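Local coordinates for amidohydrolase 3 domain-containing protein (Pyrococcus furiosus, PDB 3ICJ), which binds two zinc ions and probably hydrolyses carbon-nitrogen bonds other than peptide bonds, though its substrate is unknown, at residues F92-F97 and E493-D498; D441-I446 and E465-Y470. All coordinates share one frame; numbering follows the deposited sequence.

Contact 1 (F92-F97 and E493-D498); sequences FVMPAF and EYIILD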
loop_
_atom_site.group_PDB
_atom_site.type_symbol
_atom_site.label_atom_id
_atom_site.label_comp_id
_atom_site.label_asym_id
_atom_site.label_seq_id
_atom_site.Cartn_x
_atom_site.Cartn_y
_atom_site.Cartn_z
ATOM N N PHE A 92 -11.124 -11.333 -22.619
ATOM C CA PHE A 92 -11.490 -11.665 -21.240
ATOM C C PHE A 92 -11.712 -10.420 -20.377
ATOM O O PHE A 92 -11.013 -9.423 -20.527
ATOM C CB PHE A 92 -10.440 -12.589 -20.614
ATOM C CG PHE A 92 -10.298 -13.918 -21.330
ATOM C CD1 PHE A 92 -10.986 -15.042 -20.877
ATOM C CD2 PHE A 92 -9.496 -14.039 -22.462
ATOM C CE1 PHE A 92 -10.882 -16.269 -21.554
ATOM C CE2 PHE A 92 -9.377 -15.258 -23.132
ATOM C CZ PHE A 92 -10.070 -16.373 -22.673
ATOM N N VAL A 93 -12.714 -10.475 -19.504
ATOM C CA VAL A 93 -12.956 -9.410 -18.528
ATOM C C VAL A 93 -12.801 -10.007 -17.113
ATOM O O VAL A 93 -13.097 -11.181 -16.899
ATOM C CB VAL A 93 -14.352 -8.768 -18.724
ATOM C CG1 VAL A 93 -14.622 -7.669 -17.709
ATOM C CG2 VAL A 93 -14.512 -8.194 -20.145
ATOM N N MET A 94 -12.328 -9.202 -16.163
ATOM C CA MET A 94 -12.295 -9.611 -14.735
ATOM C C MET A 94 -12.486 -8.383 -13.824
ATOM O O MET A 94 -12.247 -7.248 -14.272
ATOM C CB MET A 94 -10.970 -10.366 -14.420
ATOM C CG MET A 94 -9.659 -9.512 -14.402
ATOM S SD MET A 94 -8.183 -10.378 -13.731
ATOM C CE MET A 94 -8.384 -10.033 -11.977
ATOM N N PRO A 95 -12.900 -8.589 -12.545
ATOM C CA PRO A 95 -12.946 -7.453 -11.621
ATOM C C PRO A 95 -11.561 -6.817 -11.537
ATOM O O PRO A 95 -10.538 -7.539 -11.575
ATOM C CB PRO A 95 -13.323 -8.105 -10.276
ATOM C CG PRO A 95 -14.006 -9.394 -10.664
ATOM C CD PRO A 95 -13.245 -9.859 -11.868
ATOM N N ALA A 96 -11.523 -5.484 -11.487
ATOM C CA ALA A 96 -10.266 -4.777 -11.367
ATOM C C ALA A 96 -9.589 -5.102 -10.033
ATOM O O ALA A 96 -10.249 -5.498 -9.058
ATOM C CB ALA A 96 -10.467 -3.267 -11.531
ATOM N N PHE A 97 -8.266 -4.977 -10.018
ATOM C CA PHE A 97 -7.499 -5.219 -8.805
ATOM C C PHE A 97 -7.843 -4.187 -7.741
ATOM O O PHE A 97 -8.202 -3.052 -8.054
ATOM C CB PHE A 97 -6.000 -5.223 -9.095
ATOM C CG PHE A 97 -5.554 -6.405 -9.914
ATOM C CD1 PHE A 97 -5.488 -7.666 -9.347
ATOM C CD2 PHE A 97 -5.230 -6.253 -11.266
ATOM C CE1 PHE A 97 -5.102 -8.784 -10.107
ATOM C CE2 PHE A 97 -4.812 -7.368 -12.032
ATOM C CZ PHE A 97 -4.763 -8.630 -11.443
ATOM N N GLU A 493 -16.104 -2.063 -11.745
ATOM C CA GLU A 493 -14.673 -1.851 -11.905
ATOM C C GLU A 493 -14.148 -3.120 -12.548
ATOM O O GLU A 493 -14.123 -4.184 -11.931
ATOM C CB GLU A 493 -13.972 -1.559 -10.563
ATOM C CG GLU A 493 -14.526 -0.368 -9.767
ATOM C CD GLU A 493 -14.193 0.998 -10.354
ATOM O OE1 GLU A 493 -13.503 1.083 -11.398
ATOM O OE2 GLU A 493 -14.634 1.997 -9.765
ATOM N N TYR A 494 -13.799 -3.015 -13.822
ATOM C CA TYR A 494 -13.375 -4.172 -14.580
ATOM C C TYR A 494 -12.166 -3.855 -15.414
ATOM O O TYR A 494 -11.923 -2.690 -15.764
ATOM C CB TYR A 494 -14.512 -4.684 -15.489
ATOM C CG TYR A 494 -14.965 -3.681 -16.542
ATOM C CD1 TYR A 494 -14.356 -3.630 -17.801
ATOM C CD2 TYR A 494 -16.026 -2.807 -16.290
ATOM C CE1 TYR A 494 -14.772 -2.723 -18.764
ATOM C CE2 TYR A 494 -16.454 -1.896 -17.254
ATOM C CZ TYR A 494 -15.826 -1.859 -18.483
ATOM O OH TYR A 494 -16.251 -0.956 -19.429
ATOM N N ILE A 495 -11.424 -4.896 -15.773
ATOM C CA ILE A 495 -10.329 -4.724 -16.713
ATOM C C ILE A 495 -10.500 -5.732 -17.850
ATOM O O ILE A 495 -11.113 -6.783 -17.665
ATOM C CB ILE A 495 -8.929 -4.846 -16.032
ATOM C CG1 ILE A 495 -8.802 -6.173 -15.271
ATOM C CG2 ILE A 495 -8.676 -3.640 -15.122
ATOM C CD1 ILE A 495 -7.413 -6.463 -14.708
ATOM N N ILE A 496 -9.983 -5.383 -19.024
ATOM C CA ILE A 496 -10.118 -6.212 -20.225
ATOM C C ILE A 496 -8.741 -6.757 -20.615
ATOM O O ILE A 496 -7.783 -6.004 -20.761
ATOM C CB ILE A 496 -10.758 -5.422 -21.404
ATOM C CG1 ILE A 496 -12.127 -4.846 -20.988
ATOM C CG2 ILE A 496 -10.873 -6.297 -22.671
ATOM C CD1 ILE A 496 -12.704 -3.830 -21.970
ATOM N N LEU A 497 -8.661 -8.073 -20.776
ATOM C CA LEU A 497 -7.398 -8.759 -21.025
ATOM C C LEU A 497 -7.474 -9.560 -22.339
ATOM O O LEU A 497 -8.531 -10.125 -22.672
ATOM C CB LEU A 497 -7.089 -9.692 -19.837
ATOM C CG LEU A 497 -6.896 -9.062 -18.454
ATOM C CD1 LEU A 497 -7.019 -10.107 -17.373
ATOM C CD2 LEU A 497 -5.545 -8.334 -18.376
ATOM N N ASP A 498 -6.368 -9.572 -23.086
ATOM C CA ASP A 498 -6.237 -10.401 -24.289
ATOM C C ASP A 498 -6.172 -11.899 -23.979
ATOM O O ASP A 498 -6.725 -12.699 -24.718
ATOM C CB ASP A 498 -4.996 -10.001 -25.099
ATOM C CG ASP A 498 -5.134 -8.639 -25.745
ATOM O OD1 ASP A 498 -6.277 -8.197 -25.997
ATOM O OD2 ASP A 498 -4.090 -8.008 -26.001
#

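Contact 2 (D441-I446 and E465-Y470); sequences DPWVSI and EALHLY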
loop_
_atom_site.group_PDB
_atom_site.type_symbol
_atom_site.label_atom_id
_atom_site.label_comp_id
_atom_site.label_asym_id
_atom_site.label_seq_id
_atom_site.Cartn_x
_atom_site.Cartn_y
_atom_site.Cartn_z
ATOM N N ASP A 441 2.773 -3.657 -9.554
ATOM C CA ASP A 441 2.196 -4.572 -10.565
ATOM C C ASP A 441 1.624 -5.820 -9.912
ATOM O O ASP A 441 2.379 -6.645 -9.384
ATOM C CB ASP A 441 3.241 -4.987 -11.617
ATOM C CG ASP A 441 2.654 -5.847 -12.749
ATOM O OD1 ASP A 441 1.420 -5.985 -12.903
ATOM O OD2 ASP A 441 3.443 -6.390 -13.523
ATOM N N PRO A 442 0.292 -5.972 -9.982
ATOM C CA PRO A 442 -0.380 -7.037 -9.268
ATOM C C PRO A 442 0.040 -8.428 -9.748
ATOM O O PRO A 442 0.142 -9.342 -8.926
ATOM C CB PRO A 442 -1.866 -6.778 -9.556
ATOM C CG PRO A 442 -1.931 -5.375 -10.012
ATOM C CD PRO A 442 -0.660 -5.127 -10.723
ATOM N N TRP A 443 0.315 -8.562 -11.045
ATOM C CA TRP A 443 0.744 -9.832 -11.646
ATOM C C TRP A 443 2.045 -10.351 -11.064
ATOM O O TRP A 443 2.222 -11.559 -10.967
ATOM C CB TRP A 443 0.819 -9.761 -13.192
ATOM C CG TRP A 443 -0.518 -9.418 -13.826
ATOM C CD1 TRP A 443 -0.861 -8.239 -14.442
ATOM C CD2 TRP A 443 -1.701 -10.242 -13.851
ATOM N NE1 TRP A 443 -2.176 -8.285 -14.850
ATOM C CE2 TRP A 443 -2.714 -9.500 -14.502
ATOM C CE3 TRP A 443 -2.002 -11.532 -13.383
ATOM C CZ2 TRP A 443 -4.008 -10.016 -14.718
ATOM C CZ3 TRP A 443 -3.293 -12.046 -13.597
ATOM C CH2 TRP A 443 -4.274 -11.285 -14.256
ATOM N N VAL A 444 2.916 -9.434 -10.634
ATOM C CA VAL A 444 4.196 -9.788 -10.033
ATOM C C VAL A 444 3.968 -10.321 -8.603
ATOM O O VAL A 444 4.633 -11.261 -8.185
ATOM C CB VAL A 444 5.197 -8.564 -10.105
ATOM C CG1 VAL A 444 6.471 -8.796 -9.303
ATOM C CG2 VAL A 444 5.551 -8.239 -11.567
ATOM N N SER A 445 3.008 -9.747 -7.870
ATOM C CA SER A 445 2.629 -10.258 -6.551
ATOM C C SER A 445 1.782 -11.548 -6.604
ATOM O O SER A 445 1.867 -12.373 -5.703
ATOM C CB SER A 445 1.892 -9.194 -5.718
ATOM O OG SER A 445 2.799 -8.219 -5.232
ATOM N N ILE A 446 0.956 -11.697 -7.641
ATOM C CA ILE A 446 0.180 -12.924 -7.870
ATOM C C ILE A 446 1.124 -14.125 -8.097
ATOM O O ILE A 446 0.919 -15.207 -7.518
ATOM C CB ILE A 446 -0.815 -12.742 -9.055
ATOM C CG1 ILE A 446 -2.031 -11.937 -8.593
ATOM C CG2 ILE A 446 -1.326 -14.104 -9.616
ATOM C CD1 ILE A 446 -2.765 -11.375 -9.724
ATOM N N GLU A 465 -7.323 -18.539 -6.234
ATOM C CA GLU A 465 -7.382 -17.974 -4.895
ATOM C C GLU A 465 -6.666 -16.633 -4.874
ATOM O O GLU A 465 -7.180 -15.686 -4.301
ATOM C CB GLU A 465 -6.771 -18.915 -3.844
ATOM C CG GLU A 465 -7.614 -20.161 -3.520
ATOM C CD GLU A 465 -6.857 -21.188 -2.660
ATOM O OE1 GLU A 465 -5.682 -21.501 -2.961
ATOM O OE2 GLU A 465 -7.441 -21.699 -1.683
ATOM N N ALA A 466 -5.483 -16.561 -5.500
ATOM C CA ALA A 466 -4.697 -15.314 -5.540
ATOM C C ALA A 466 -5.467 -14.177 -6.218
ATOM O O ALA A 466 -5.441 -13.041 -5.743
ATOM C CB ALA A 466 -3.348 -15.534 -6.221
ATOM N N LEU A 467 -6.163 -14.492 -7.309
ATOM C CA LEU A 467 -7.011 -13.503 -7.988
ATOM C C LEU A 467 -8.213 -13.092 -7.122
ATOM O O LEU A 467 -8.531 -11.903 -7.024
ATOM C CB LEU A 467 -7.450 -14.022 -9.355
ATOM C CG LEU A 467 -6.306 -14.106 -10.387
ATOM C CD1 LEU A 467 -6.636 -15.074 -11.497
ATOM C CD2 LEU A 467 -5.931 -12.760 -10.954
ATOM N N HIS A 468 -8.851 -14.067 -6.470
ATOM C CA HIS A 468 -9.865 -13.756 -5.477
ATOM C C HIS A 468 -9.375 -12.788 -4.394
ATOM O O HIS A 468 -10.013 -11.750 -4.142
ATOM C CB HIS A 468 -10.395 -15.023 -4.806
ATOM C CG HIS A 468 -11.231 -14.724 -3.608
ATOM N ND1 HIS A 468 -12.417 -14.025 -3.693
ATOM C CD2 HIS A 468 -11.044 -15.000 -2.294
ATOM C CE1 HIS A 468 -12.927 -13.887 -2.478
ATOM N NE2 HIS A 468 -12.111 -14.468 -1.615
ATOM N N LEU A 469 -8.236 -13.118 -3.778
ATOM C CA LEU A 469 -7.628 -12.287 -2.709
ATOM C C LEU A 469 -7.231 -10.872 -3.137
ATOM O O LEU A 469 -7.302 -9.934 -2.347
ATOM C CB LEU A 469 -6.430 -13.014 -2.068
ATOM C CG LEU A 469 -6.886 -14.332 -1.421
ATOM C CD1 LEU A 469 -5.685 -15.223 -1.077
ATOM C CD2 LEU A 469 -7.801 -14.123 -0.215
ATOM N N TYR A 470 -6.856 -10.714 -4.392
ATOM C CA TYR A 470 -6.441 -9.426 -4.922
ATOM C C TYR A 470 -7.602 -8.615 -5.504
ATOM O O TYR A 470 -7.406 -7.531 -6.006
ATOM C CB TYR A 470 -5.371 -9.635 -5.985
ATOM C CG TYR A 470 -4.208 -8.682 -5.948
ATOM C CD1 TYR A 470 -2.932 -9.123 -6.192
ATOM C CD2 TYR A 470 -4.389 -7.345 -5.693
ATOM C CE1 TYR A 470 -1.880 -8.264 -6.185
ATOM C CE2 TYR A 470 -3.343 -6.485 -5.677
ATOM C CZ TYR A 470 -2.087 -6.948 -5.925
ATOM O OH TYR A 470 -1.041 -6.090 -5.915
#

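Contact 1 (F92-F97 and E493-D498)
Phe92 and Leu497 open an antiparallel ladder between the strands 92-95 and 494-497, each donating its N-H to the other's carbonyl. The bond from Leu497 N to Phe92 O is 2.7 Å long and almost straight at its hydrogen. Met94 and Ile495 form the next hydrogen-bonded pair. Beyond Pro95, Ala96 N to Glu493 O at 2.9 Å is the last bond.

Side chains of Phe92, Met94, Ile495 and Leu497 share one face. Met94 and Ile495 run side by side with CG 3.6 Å from CG1. In both residues the first torsion sets the gamma carbon between backbone N and carbonyl carbon (chi1 71° for Met94, 55° for Ile495), which turns the two chains alongside each other. Farther out, Met94 SD meets Leu497 CD1 at 3.8 Å, and Ile495 CD1 approaches Phe97 CE2 at 3.8 Å. Val93 and Ile496 share the other face, and Val93 CG1 also touches Tyr494 CB at 3.7 Å.

In the next shell, strand 44-49 pairs with Val93, while Trp443 of helix 442-451 packs on Met94 and Leu497. Strand 92-102 leads into the His-x-His zinc ligands His101 and His103, as on the first barrel strand of amidohydrolases; the late strand adds on antiparallel at its N-terminal end, away from the metals. Backbone bonding thus fixes the register of strand 494-497, apolar contacts join it to the helix layer, and the Glu493 carboxylate connects its start to His237 of strand 236-244 by a hydrogen bond and to Arg289, just before strand 290-294, by a salt bridge.

Contact 2 (D441-I446 and E465-Y470)
Tyr470 reaches from helix 463-477 to the first turn of helix 442-451, its CB directed toward that helix. Its CD1 comes first, meeting Ile446 CG1 at 3.8 Å. At CE1 the ring passes Ser445 CB, which lies at its edge 3.9 Å away, and also nears the backbone of Pro442. CZ sits against Pro442 CB at 3.6 Å, where the proline carbon stands over one ring face, displaced toward the rim, in a CH-pi contact 4.0 Å from the centroid. At the tip, OH is 3.5 Å from Pro442 CA.

Beside this ring, Leu467 CD2 fills the angle between Ile446 CD1, at 3.7 Å, and Trp443 CZ3, at 3.8 Å. Ile446 and Leu467 cross nearly at a right angle; the isoleucine's CG1 branch is set anti to its carbonyl carbon (chi1 -78°), which brings CD1 up to Leu467, while its CG2 branch meets Ala466 CB.

The short helical segments run at 133° to one another, with axes 10.6 Å apart, a separation bridged by large side chains. Asp441 N-caps helix 442-451 through a weak bond from Trp443 N to OD1. This helix follows the zinc ligand Asp434, just after strand 429-431, on which helix 463-477 packs through Leu469 and Tyr470 against Phe431. The buried segments meet through apolar packing around the Tyr470 ring and Leu467, without direct polar pairing.

How the contacts relate
The centres of the two contacts lie about 13 Å apart, and Phe97 joins them directly: its ring touches Pro442, Trp443, Ile446 and Tyr470. Along the chain the order is strand 92-102, helix 442-451, helix 463-477 and strand 494-497, so both helices of contact 2 fall between the strands of contact 1, and the second helix is followed by the late strand. Contact 1 joins that strand antiparallel to strand 92-102, which carries the zinc ligand His101 beyond the contact. The two helices of contact 2 meet over Phe97 and Met94 of strand 92-102, with the side chain of Tyr470 about 13 Å from a bound zinc ion. Together they bring the C-terminal part of the chain back onto an early, metal-binding strand.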